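Local coordinates for protein malate dehydrogenase (Picrophilus torridus, PDB 4BGV) that probably catalyses the reversible, NAD-dependent oxidation of malate to oxaloacetate, a step of the tricarboxylic acid cycle, at residues A10-A15 / S229-P234; V17-A22 / L44-G49; I29-F32 / L38-G41; G102-V107 / V122-A127; D153-R158 / G235-V240. All blocks are in the same frame, centred on the assembly; numbering follows the deposited sequence.

Interaction 1 of 5, residues A10-A15 / S229-P234; sequences AGAVGA and SAFYAP
Ala12 lays its CB methyl over one face of the Phe231 ring, displaced from the middle toward the CG rim. The CB of Ala12 stands 3.6 Å from CG of Phe231 and 4.0 Å from the ring centroid, 26° off the ring normal, which makes this a CH-pi contact. Beside it, Val13 CG2 lies 3.6 Å from Ala230 O and 3.9 Å from CB of Phe231, so one methyl touches both a carbonyl oxygen and the root of the aromatic side chain. With CG at chi1 56°, between the backbone N and the carbonyl carbon, Phe231 starts toward the start of helix 12-23 and then carries its ring away, past the Val13 side chain. Ser229 O meets that ring at its edge, in plane. Segment 10-15 is the glycine-rich turn of a Rossmann-type NAD-binding domain: Gly11 sits at the N-cap of the helix, and Ala15 N reaches Gly11 O at 2.9 Å. Ala10 to Gly14 belong, by similarity, to the NAD(+) site, whereas 229-234 comes from the C-terminal domain. Farther out, the other Val13 methyl, CG1, rests on Ile238 and Val123. The N-terminus of helix 232-246 is held from outside the chain, since Asp45 of a neighbouring subunit accepts hydrogen bonds from the backbone N atoms of Phe231, Tyr232 and Ala233.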
# COMPACT_ATOMS: atom_id res chain seq x y z
N ALA A 10 -15.00 15.75 15.01
CA ALA A 10 -14.58 14.38 15.30
C ALA A 10 -15.73 13.38 15.25
O ALA A 10 -15.65 12.30 15.83
CB ALA A 10 -13.86 14.31 16.65
N GLY A 11 -16.80 13.74 14.54
CA GLY A 11 -17.90 12.81 14.29
C GLY A 11 -17.49 11.81 13.23
O GLY A 11 -16.30 11.68 12.92
N ALA A 12 -18.46 11.10 12.66
CA ALA A 12 -18.15 10.02 11.71
C ALA A 12 -17.29 10.50 10.54
O ALA A 12 -16.32 9.86 10.17
CB ALA A 12 -19.46 9.39 11.18
N VAL A 13 -17.64 11.63 9.95
CA VAL A 13 -16.87 12.07 8.78
C VAL A 13 -15.46 12.50 9.17
O VAL A 13 -14.49 12.04 8.58
CB VAL A 13 -17.60 13.18 7.96
CG1 VAL A 13 -16.68 13.72 6.85
CG2 VAL A 13 -18.86 12.60 7.35
N GLY A 14 -15.33 13.36 10.18
CA GLY A 14 -14.02 13.86 10.55
C GLY A 14 -13.09 12.76 11.02
O GLY A 14 -11.91 12.70 10.63
N ALA A 15 -13.61 11.83 11.82
CA ALA A 15 -12.75 10.76 12.31
C ALA A 15 -12.36 9.78 11.19
O ALA A 15 -11.25 9.26 11.17
CB ALA A 15 -13.38 10.04 13.49
N SER A 229 -25.50 10.02 8.28
CA SER A 229 -25.26 10.12 6.84
C SER A 229 -23.98 9.38 6.45
O SER A 229 -23.29 8.83 7.31
CB SER A 229 -25.24 11.58 6.40
OG SER A 229 -24.28 12.32 7.12
N ALA A 230 -23.66 9.36 5.15
CA ALA A 230 -22.48 8.65 4.65
C ALA A 230 -21.19 9.18 5.29
O ALA A 230 -21.09 10.38 5.58
CB ALA A 230 -22.40 8.77 3.13
N PHE A 231 -20.21 8.30 5.48
CA PHE A 231 -18.92 8.73 5.98
C PHE A 231 -17.71 8.00 5.38
O PHE A 231 -16.65 8.60 5.25
CB PHE A 231 -18.85 8.72 7.53
CG PHE A 231 -19.18 7.41 8.15
CD1 PHE A 231 -20.52 7.03 8.34
CD2 PHE A 231 -18.17 6.56 8.60
CE1 PHE A 231 -20.83 5.81 8.95
CE2 PHE A 231 -18.48 5.35 9.22
CZ PHE A 231 -19.80 4.96 9.39
N TYR A 232 -17.86 6.74 5.01
CA TYR A 232 -16.73 6.02 4.42
C TYR A 232 -16.31 6.57 3.06
O TYR A 232 -15.14 6.90 2.85
CB TYR A 232 -17.01 4.51 4.30
CG TYR A 232 -16.98 3.81 5.64
CD1 TYR A 232 -15.80 3.75 6.40
CD2 TYR A 232 -18.13 3.20 6.15
CE1 TYR A 232 -15.77 3.11 7.62
CE2 TYR A 232 -18.10 2.53 7.38
CZ TYR A 232 -16.92 2.50 8.11
OH TYR A 232 -16.88 1.87 9.34
N ALA A 233 -17.25 6.64 2.13
CA ALA A 233 -16.93 7.18 0.80
C ALA A 233 -16.55 8.68 0.86
O ALA A 233 -15.56 9.09 0.25
CB ALA A 233 -18.04 6.91 -0.21
N PRO A 234 -17.32 9.49 1.62
CA PRO A 234 -16.86 10.87 1.83
C PRO A 234 -15.44 10.92 2.42
O PRO A 234 -14.63 11.71 1.95
CB PRO A 234 -17.86 11.42 2.84
CG PRO A 234 -19.14 10.67 2.52
CD PRO A 234 -18.66 9.28 2.21

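Interaction 2 of 5, residues V17-A22 / L44-G49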
# COMPACT_ATOMS: atom_id res chain seq x y z
N VAL A 17 -11.93 10.68 8.10
CA VAL A 17 -10.88 11.41 7.41
C VAL A 17 -9.55 11.18 8.13
O VAL A 17 -8.55 10.87 7.50
CB VAL A 17 -11.18 12.91 7.33
CG1 VAL A 17 -9.94 13.68 6.84
CG2 VAL A 17 -12.36 13.17 6.39
N ALA A 18 -9.57 11.32 9.45
CA ALA A 18 -8.34 11.16 10.25
C ALA A 18 -7.77 9.75 10.09
O ALA A 18 -6.56 9.57 9.87
CB ALA A 18 -8.60 11.49 11.72
N GLN A 19 -8.63 8.74 10.18
CA GLN A 19 -8.15 7.36 10.05
C GLN A 19 -7.63 7.11 8.63
O GLN A 19 -6.65 6.38 8.44
CB GLN A 19 -9.25 6.36 10.41
CG GLN A 19 -8.85 4.88 10.21
CD GLN A 19 -7.75 4.41 11.18
OE1 GLN A 19 -8.05 3.84 12.24
NE2 GLN A 19 -6.49 4.62 10.82
N THR A 20 -8.28 7.72 7.65
CA THR A 20 -7.87 7.58 6.25
C THR A 20 -6.51 8.23 5.99
O THR A 20 -5.63 7.62 5.34
CB THR A 20 -8.94 8.19 5.31
OG1 THR A 20 -10.17 7.50 5.52
CG2 THR A 20 -8.54 8.04 3.85
N LEU A 21 -6.33 9.45 6.48
CA LEU A 21 -5.04 10.14 6.37
C LEU A 21 -3.93 9.34 7.03
O LEU A 21 -2.81 9.31 6.52
CB LEU A 21 -5.10 11.53 7.00
CG LEU A 21 -6.06 12.49 6.26
CD1 LEU A 21 -6.18 13.80 7.02
CD2 LEU A 21 -5.59 12.74 4.82
N ALA A 22 -4.24 8.70 8.16
CA ALA A 22 -3.22 7.90 8.86
C ALA A 22 -2.82 6.69 8.04
O ALA A 22 -1.62 6.43 7.84
CB ALA A 22 -3.71 7.48 10.25
N LEU A 44 -6.98 8.70 19.89
CA LEU A 44 -6.29 7.62 20.59
C LEU A 44 -6.63 6.25 19.98
O LEU A 44 -5.78 5.37 19.88
CB LEU A 44 -6.62 7.64 22.10
CG LEU A 44 -5.85 6.63 22.98
CD1 LEU A 44 -4.34 6.76 22.78
CD2 LEU A 44 -6.19 6.79 24.47
N ASP A 45 -7.89 6.07 19.61
CA ASP A 45 -8.36 4.81 19.04
C ASP A 45 -7.66 4.62 17.70
O ASP A 45 -7.20 3.53 17.38
CB ASP A 45 -9.89 4.88 18.85
CG ASP A 45 -10.54 3.51 18.61
OD1 ASP A 45 -9.87 2.45 18.72
OD2 ASP A 45 -11.76 3.50 18.32
N ILE A 46 -7.56 5.69 16.93
CA ILE A 46 -6.84 5.63 15.66
C ILE A 46 -5.35 5.37 15.89
O ILE A 46 -4.75 4.51 15.24
CB ILE A 46 -7.06 6.93 14.84
CG1 ILE A 46 -8.50 6.99 14.31
CG2 ILE A 46 -6.04 7.02 13.70
CD1 ILE A 46 -8.92 8.38 13.76
N LEU A 47 -4.75 6.11 16.81
CA LEU A 47 -3.32 5.94 17.09
C LEU A 47 -2.99 4.52 17.57
O LEU A 47 -1.95 3.96 17.21
CB LEU A 47 -2.84 6.93 18.16
CG LEU A 47 -1.33 6.91 18.41
CD1 LEU A 47 -0.59 7.38 17.16
CD2 LEU A 47 -0.99 7.79 19.63
N GLU A 48 -3.87 3.94 18.37
CA GLU A 48 -3.59 2.60 18.91
C GLU A 48 -3.53 1.49 17.85
O GLU A 48 -3.09 0.39 18.15
CB GLU A 48 -4.57 2.24 20.05
CG GLU A 48 -4.27 3.04 21.31
CD GLU A 48 -5.27 2.86 22.43
OE1 GLU A 48 -6.33 2.22 22.21
OE2 GLU A 48 -4.97 3.34 23.56
N GLY A 49 -3.99 1.78 16.64
CA GLY A 49 -3.91 0.83 15.54
C GLY A 49 -2.61 0.96 14.76
O GLY A 49 -2.31 0.12 13.91
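Gln19 and Ile46 are tied through one shared polar atom, the hydroxyl of Tyr55, which is hydrogen-bonded both to the side-chain NE2 of Gln19 and to the backbone O of Ile46. Under that bridge the two side chains run past each other in opposite directions. Gln19 leaves its helix with CG anti to the backbone N (chi1 176°) and then bends at chi2, 67°, which folds the carboxamide along the flank of the isoleucine. Its NE2 thereby comes 3.8 Å from Ile46 CG2, and its OE1 lies 3.8 Å from Ile46 CG1, both van der Waals contacts. The two branches of Ile46 divide the work. CD1, at the end of the longer one, presses on the helix backbone 3.6 Å from Gln19 N and also meets Ala18 CB at 3.7 Å. The shorter branch, CG2, faces the next turn, where Ala22 CB is 4.2 Å away. Small alanines at these two positions let the isoleucine come close to the helix. With Ile46 cut back to an alanine, the Gln19 carboxamide would probably lose the branches it lies along and be freer to turn, and a gap would open beside Ala18 and Ala22. Ala18 and Ala22 also rest on Ile29, and Ile46 on Ile59, so the contact lies against the parallel sheet. Two neighbouring helices packed together on one side of such a sheet, each linking successive strands in a beta-alpha-beta crossover, are typical of the Rossmann fold.

Interaction 3 of 5, residues I29-F32 / L38-G41; sequences IYIF and LAEG
Ile31 is the first residue along strand 29-32 to meet helix 38-41, and its partner is Ala39. The single methyl of Ala39 is directed at the strand and comes 3.9 Å from Ile31 CG2. It comes nearer still to the main chain, with Ala39 CB only 3.5 Å from Ile31 O, so the helix touches backbone and side chain of the same residue. Ile31 shows CG2 to the alanine because that branch is anti to the backbone N. The other branch, through CG1 to CD1, runs to Ala18 of helix 12-23, and the isoleucine is shared by two helices. These belong to the NAD-binding Rossmann domain, where strand 28-33 lies inside the parallel sheet, flanked by strands 4-8 and 59-63, and continues through a short loop into helix 38-47. One residue on, Phe32 adds only its backbone: its C atom is 3.9 Å from Ala39 CB, and its CA-CA spacing to Ala39, 5.5 Å, is the shortest between the two segments. The Phe32 side chain points away from this helix, as alternation in a strand requires, and its ring meets that of Phe62 with the planes about 25° apart. The chain goes on to Asp33, an NAD(+)-binding residue by similarity, on which both Leu38 and Ala39 pack; a side chain as short as the Ala39 methyl lets the helix lie close to this end of the strand.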
# COMPACT_ATOMS: atom_id res chain seq x y z
N ILE A 29 -1.74 14.23 12.36
CA ILE A 29 -3.15 14.56 12.30
C ILE A 29 -3.62 15.04 13.67
O ILE A 29 -3.52 14.30 14.65
CB ILE A 29 -3.96 13.34 11.88
CG1 ILE A 29 -3.56 12.89 10.47
CG2 ILE A 29 -5.46 13.64 11.89
CD1 ILE A 29 -3.49 11.40 10.33
N TYR A 30 -4.09 16.28 13.74
CA TYR A 30 -4.69 16.82 14.96
C TYR A 30 -6.21 16.97 14.79
O TYR A 30 -6.67 17.59 13.81
CB TYR A 30 -4.09 18.18 15.32
CG TYR A 30 -2.70 18.13 15.93
CD1 TYR A 30 -1.88 17.03 15.75
CD2 TYR A 30 -2.21 19.19 16.70
CE1 TYR A 30 -0.61 16.98 16.31
CE2 TYR A 30 -0.95 19.15 17.26
CZ TYR A 30 -0.15 18.04 17.06
OH TYR A 30 1.12 18.00 17.61
N ILE A 31 -6.98 16.40 15.71
CA ILE A 31 -8.44 16.37 15.58
C ILE A 31 -9.03 17.31 16.63
O ILE A 31 -8.53 17.36 17.76
CB ILE A 31 -9.02 14.94 15.78
CG1 ILE A 31 -8.23 13.91 14.95
CG2 ILE A 31 -10.51 14.89 15.40
CD1 ILE A 31 -8.70 12.50 15.18
N PHE A 32 -10.08 18.04 16.25
CA PHE A 32 -10.73 19.00 17.15
C PHE A 32 -12.24 18.80 17.18
O PHE A 32 -12.87 18.56 16.15
CB PHE A 32 -10.42 20.44 16.70
CG PHE A 32 -8.95 20.76 16.66
CD1 PHE A 32 -8.16 20.35 15.58
CD2 PHE A 32 -8.34 21.42 17.72
CE1 PHE A 32 -6.79 20.61 15.56
CE2 PHE A 32 -6.98 21.70 17.71
CZ PHE A 32 -6.20 21.29 16.63
N LEU A 38 -14.32 13.61 22.85
CA LEU A 38 -14.59 12.95 21.56
C LEU A 38 -13.38 12.93 20.64
O LEU A 38 -12.99 11.87 20.15
CB LEU A 38 -15.80 13.56 20.84
CG LEU A 38 -16.22 12.87 19.53
CD1 LEU A 38 -16.72 11.45 19.84
CD2 LEU A 38 -17.30 13.68 18.79
N ALA A 39 -12.79 14.09 20.40
CA ALA A 39 -11.62 14.15 19.53
C ALA A 39 -10.43 13.40 20.13
O ALA A 39 -9.72 12.70 19.42
CB ALA A 39 -11.24 15.58 19.20
N GLU A 40 -10.20 13.56 21.43
CA GLU A 40 -9.13 12.81 22.10
C GLU A 40 -9.36 11.29 21.98
O GLU A 40 -8.42 10.52 21.74
CB GLU A 40 -9.04 13.24 23.58
CG GLU A 40 -8.11 12.39 24.42
CD GLU A 40 -7.93 12.93 25.84
OE1 GLU A 40 -8.52 13.98 26.16
OE2 GLU A 40 -7.19 12.29 26.63
N GLY A 41 -10.61 10.87 22.13
CA GLY A 41 -10.94 9.46 22.01
C GLY A 41 -10.74 8.92 20.61
O GLY A 41 -10.18 7.84 20.43

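Interaction 4 of 5, residues G102-V107 / V122-A127; sequences GIMKSV and VVTNPA
Met104 and Thr124 meet without any ring or planar side chain between them; the flat groups nearby are peptides, among them the carbonyl of Ile103, which accepts from Val107 N and from Ser106 OG, the latter tilted 28° out of the carbonyl plane. The side chains themselves approach tip to tip. Met104 CE comes 3.5 Å from Thr124 OG1 and 3.9 Å from its CB, while SD touches Val122 CG1 more loosely, at 4.3 Å. The methionine chain is bent at chi2 (-60°) and again at chi3, which swings the methyl across toward the threonine. Thr124 OG1 has its polar partner in Ala83 O, so the methyl covers a hydroxyl already engaged. The loop 122-127 leaves the C-terminal end of strand 119-122, where a Rossmann-type sheet receives its dinucleotide: Val123, Thr124 and Asn125 are NAD(+)-binding residues by similarity, and Asn125 probably also binds substrate. A cis peptide bond joins Asn125 to Pro126, which in turn occupies the N-cap of helix 127-138. Were Met104 a serine, its short side chain would probably stop before the loop, leaving Thr124 and Val122 without the thioether between them and helix 93-114. Met104 also packs on Val81 of the adjoining strand and on Met130, Ala133 and Ile134 of helix 127-138, while Thr124 rests against Asn100, another presumed NAD(+) contact.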
# COMPACT_ATOMS: atom_id res chain seq x y z
N GLY A 102 -23.15 30.21 10.23
CA GLY A 102 -22.69 30.76 11.49
C GLY A 102 -21.54 29.95 12.05
O GLY A 102 -20.59 30.52 12.59
N ILE A 103 -21.62 28.63 11.93
CA ILE A 103 -20.54 27.76 12.38
C ILE A 103 -19.27 28.01 11.55
O ILE A 103 -18.17 28.10 12.10
CB ILE A 103 -20.97 26.27 12.31
CG1 ILE A 103 -22.10 26.00 13.31
CG2 ILE A 103 -19.80 25.35 12.61
CD1 ILE A 103 -22.79 24.66 13.12
N MET A 104 -19.42 28.17 10.24
CA MET A 104 -18.27 28.45 9.38
C MET A 104 -17.65 29.80 9.74
O MET A 104 -16.43 29.95 9.69
CB MET A 104 -18.67 28.45 7.89
CG MET A 104 -19.18 27.11 7.35
SD MET A 104 -17.99 25.75 7.49
CE MET A 104 -18.57 24.97 8.99
N LYS A 105 -18.49 30.77 10.07
CA LYS A 105 -18.00 32.09 10.45
C LYS A 105 -17.07 31.99 11.67
O LYS A 105 -15.95 32.50 11.65
CB LYS A 105 -19.15 33.10 10.68
CG LYS A 105 -18.67 34.53 10.96
CD LYS A 105 -19.80 35.56 10.83
CE LYS A 105 -19.30 36.99 11.06
NZ LYS A 105 -18.79 37.20 12.46
N SER A 106 -17.52 31.30 12.72
CA SER A 106 -16.69 31.18 13.91
C SER A 106 -15.48 30.28 13.68
O SER A 106 -14.39 30.55 14.20
CB SER A 106 -17.51 30.70 15.12
OG SER A 106 -17.90 29.35 14.98
N VAL A 107 -15.65 29.20 12.91
CA VAL A 107 -14.51 28.36 12.55
C VAL A 107 -13.48 29.15 11.74
O VAL A 107 -12.28 29.08 12.03
CB VAL A 107 -14.92 27.07 11.80
CG1 VAL A 107 -13.72 26.43 11.12
CG2 VAL A 107 -15.56 26.07 12.77
N VAL A 122 -13.05 22.36 2.80
CA VAL A 122 -14.33 22.52 3.49
C VAL A 122 -15.28 21.41 3.07
O VAL A 122 -15.48 21.18 1.88
CB VAL A 122 -14.96 23.90 3.18
CG1 VAL A 122 -16.25 24.09 3.97
CG2 VAL A 122 -13.97 25.00 3.52
N VAL A 123 -15.86 20.72 4.06
CA VAL A 123 -16.69 19.54 3.82
C VAL A 123 -18.17 19.78 4.13
O VAL A 123 -19.05 19.24 3.47
CB VAL A 123 -16.21 18.37 4.70
CG1 VAL A 123 -17.19 17.17 4.64
CG2 VAL A 123 -14.78 17.97 4.32
N THR A 124 -18.42 20.58 5.15
CA THR A 124 -19.78 20.93 5.57
C THR A 124 -20.69 21.29 4.37
O THR A 124 -20.35 22.17 3.57
CB THR A 124 -19.74 22.09 6.58
OG1 THR A 124 -18.77 21.80 7.61
CG2 THR A 124 -21.10 22.32 7.22
N ASN A 125 -21.82 20.61 4.23
CA ASN A 125 -22.70 20.77 3.07
C ASN A 125 -23.72 21.91 3.22
O ASN A 125 -24.24 22.13 4.31
CB ASN A 125 -23.40 19.43 2.76
CG ASN A 125 -24.42 19.53 1.62
OD1 ASN A 125 -24.06 19.44 0.45
ND2 ASN A 125 -25.69 19.68 1.98
N PRO A 126 -23.99 22.67 2.14
CA PRO A 126 -23.35 22.60 0.82
C PRO A 126 -21.99 23.27 0.85
O PRO A 126 -21.87 24.43 1.25
CB PRO A 126 -24.31 23.38 -0.07
CG PRO A 126 -24.91 24.40 0.85
CD PRO A 126 -25.03 23.71 2.19
N ALA A 127 -20.97 22.54 0.42
CA ALA A 127 -19.60 22.97 0.63
C ALA A 127 -19.20 24.16 -0.24
O ALA A 127 -18.25 24.86 0.09
CB ALA A 127 -18.62 21.78 0.43

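Interaction 5 of 5, residues D153-R158 / G235-V240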
# COMPACT_ATOMS: atom_id res chain seq x y z
N ASP A 153 -19.27 12.83 -5.58
CA ASP A 153 -20.26 12.47 -6.59
C ASP A 153 -19.63 11.56 -7.64
O ASP A 153 -20.26 10.62 -8.11
CB ASP A 153 -20.88 13.70 -7.25
CG ASP A 153 -21.73 14.49 -6.29
OD1 ASP A 153 -22.40 13.86 -5.43
OD2 ASP A 153 -21.73 15.74 -6.38
N SER A 154 -18.37 11.84 -7.99
CA SER A 154 -17.73 11.06 -9.04
C SER A 154 -17.42 9.65 -8.57
O SER A 154 -17.53 8.70 -9.35
CB SER A 154 -16.47 11.73 -9.61
OG SER A 154 -15.43 11.76 -8.65
N THR A 155 -17.06 9.48 -7.30
CA THR A 155 -16.78 8.14 -6.80
C THR A 155 -18.05 7.29 -6.81
O THR A 155 -18.02 6.12 -7.13
CB THR A 155 -16.20 8.14 -5.39
OG1 THR A 155 -15.53 9.38 -5.15
CG2 THR A 155 -15.21 7.01 -5.27
N ARG A 156 -19.18 7.91 -6.46
CA ARG A 156 -20.45 7.18 -6.48
C ARG A 156 -20.82 6.80 -7.92
O ARG A 156 -21.13 5.65 -8.22
CB ARG A 156 -21.59 7.99 -5.83
CG ARG A 156 -21.39 8.21 -4.32
CD ARG A 156 -22.72 8.51 -3.63
NE ARG A 156 -22.59 8.56 -2.18
CZ ARG A 156 -22.73 9.66 -1.44
NH1 ARG A 156 -23.02 10.82 -2.03
NH2 ARG A 156 -22.57 9.60 -0.12
N PHE A 157 -20.75 7.78 -8.82
CA PHE A 157 -21.10 7.61 -10.24
C PHE A 157 -20.23 6.48 -10.82
O PHE A 157 -20.71 5.59 -11.52
CB PHE A 157 -20.84 8.96 -10.94
CG PHE A 157 -21.50 9.14 -12.29
CD1 PHE A 157 -22.11 8.10 -12.96
CD2 PHE A 157 -21.50 10.40 -12.89
CE1 PHE A 157 -22.70 8.29 -14.21
CE2 PHE A 157 -22.09 10.60 -14.16
CZ PHE A 157 -22.69 9.55 -14.80
N ARG A 158 -18.94 6.48 -10.50
CA ARG A 158 -18.03 5.43 -10.98
C ARG A 158 -18.38 4.04 -10.43
O ARG A 158 -18.28 3.03 -11.13
CB ARG A 158 -16.58 5.75 -10.62
CG ARG A 158 -15.99 6.93 -11.39
CD ARG A 158 -14.63 7.33 -10.77
NE ARG A 158 -13.60 6.32 -10.99
CZ ARG A 158 -12.40 6.35 -10.42
NH1 ARG A 158 -12.10 7.34 -9.58
NH2 ARG A 158 -11.51 5.39 -10.67
N GLY A 235 -15.13 10.07 3.39
CA GLY A 235 -13.81 10.10 4.01
C GLY A 235 -12.64 9.97 3.03
O GLY A 235 -11.69 10.76 3.06
N ILE A 236 -12.71 8.99 2.14
CA ILE A 236 -11.64 8.83 1.15
C ILE A 236 -11.72 9.92 0.07
O ILE A 236 -10.70 10.37 -0.42
CB ILE A 236 -11.57 7.38 0.56
CG1 ILE A 236 -10.39 7.23 -0.42
CG2 ILE A 236 -12.91 6.94 -0.10
CD1 ILE A 236 -9.03 7.41 0.23
N SER A 237 -12.93 10.37 -0.28
CA SER A 237 -13.08 11.44 -1.27
C SER A 237 -12.41 12.74 -0.80
O SER A 237 -11.81 13.47 -1.58
CB SER A 237 -14.57 11.71 -1.57
OG SER A 237 -15.17 10.54 -2.11
N ILE A 238 -12.49 12.98 0.50
CA ILE A 238 -11.86 14.14 1.12
C ILE A 238 -10.35 13.94 1.21
O ILE A 238 -9.57 14.85 0.87
CB ILE A 238 -12.43 14.34 2.53
CG1 ILE A 238 -13.92 14.73 2.45
CG2 ILE A 238 -11.62 15.38 3.31
CD1 ILE A 238 -14.65 14.44 3.77
N ALA A 239 -9.93 12.76 1.65
CA ALA A 239 -8.50 12.48 1.79
C ALA A 239 -7.74 12.61 0.46
O ALA A 239 -6.60 13.08 0.45
CB ALA A 239 -8.27 11.10 2.40
N VAL A 240 -8.33 12.20 -0.66
CA VAL A 240 -7.60 12.34 -1.92
C VAL A 240 -7.36 13.82 -2.26
O VAL A 240 -6.35 14.17 -2.86
CB VAL A 240 -8.24 11.58 -3.12
CG1 VAL A 240 -8.24 10.07 -2.85
CG2 VAL A 240 -9.64 12.09 -3.41
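Helices 150-165 and 232-246 of the C-terminal domain of this enzyme of the LDH/MDH superfamily face each other through one pair of hydroxyls, on Thr155 and Ser237. Thr155 OG1 lies 3.3 Å from Ser237 OG, a weak hydrogen bond in which the threonine is the donor. The CA atoms of these two residues are 7.4 Å apart, the shortest such distance between the segments and close enough for two short side chains to meet. Ser237 holds OG beside the backbone N (chi1 -61°), and so anti to the carbonyl carbon, where OG also bonds to Ala233 O one turn earlier. Thr155 is less settled: two conformers are modelled, and the bond, belonging to one of them, is somewhat doubtful. Thr155 OG1 is also hydrogen-bonded to Glu48 O of a neighbouring subunit. The next residue, Arg156, a substrate-binding residue by similarity, makes a salt bridge from NE to Glu48 OE1 of that same subunit. Ser237 OG, donating to Ala233 O, can still accept, whereas Thr155 OG1 would probably have to share its one hydrogen between Ser237 OG and the foreign carbonyl, consistent with a weak bond between the helices.

Overall arrangement
Interactions 2 and 3, with centres about 10 Å apart, share helix 38-47 and lie with interaction 4 in the NAD-binding domain; the centre of interaction 4 lies about 18 Å from that of interaction 3, across the parallel sheet. Along the chain interaction 3 is nested within interaction 2, and both, with interaction 4, fall inside the loop closed by interaction 1. That contact crosses between domains, sharing helix 12-23 with interaction 2 and helix 232-246 with interaction 5, whose segments alternate with its own. Ile238 touches Val13, Val17 and Val123, so the C-terminal domain meets the nucleotide-binding loops. All but interaction 4 touch a second subunit, consistent with a cofactor site beside the subunit interface.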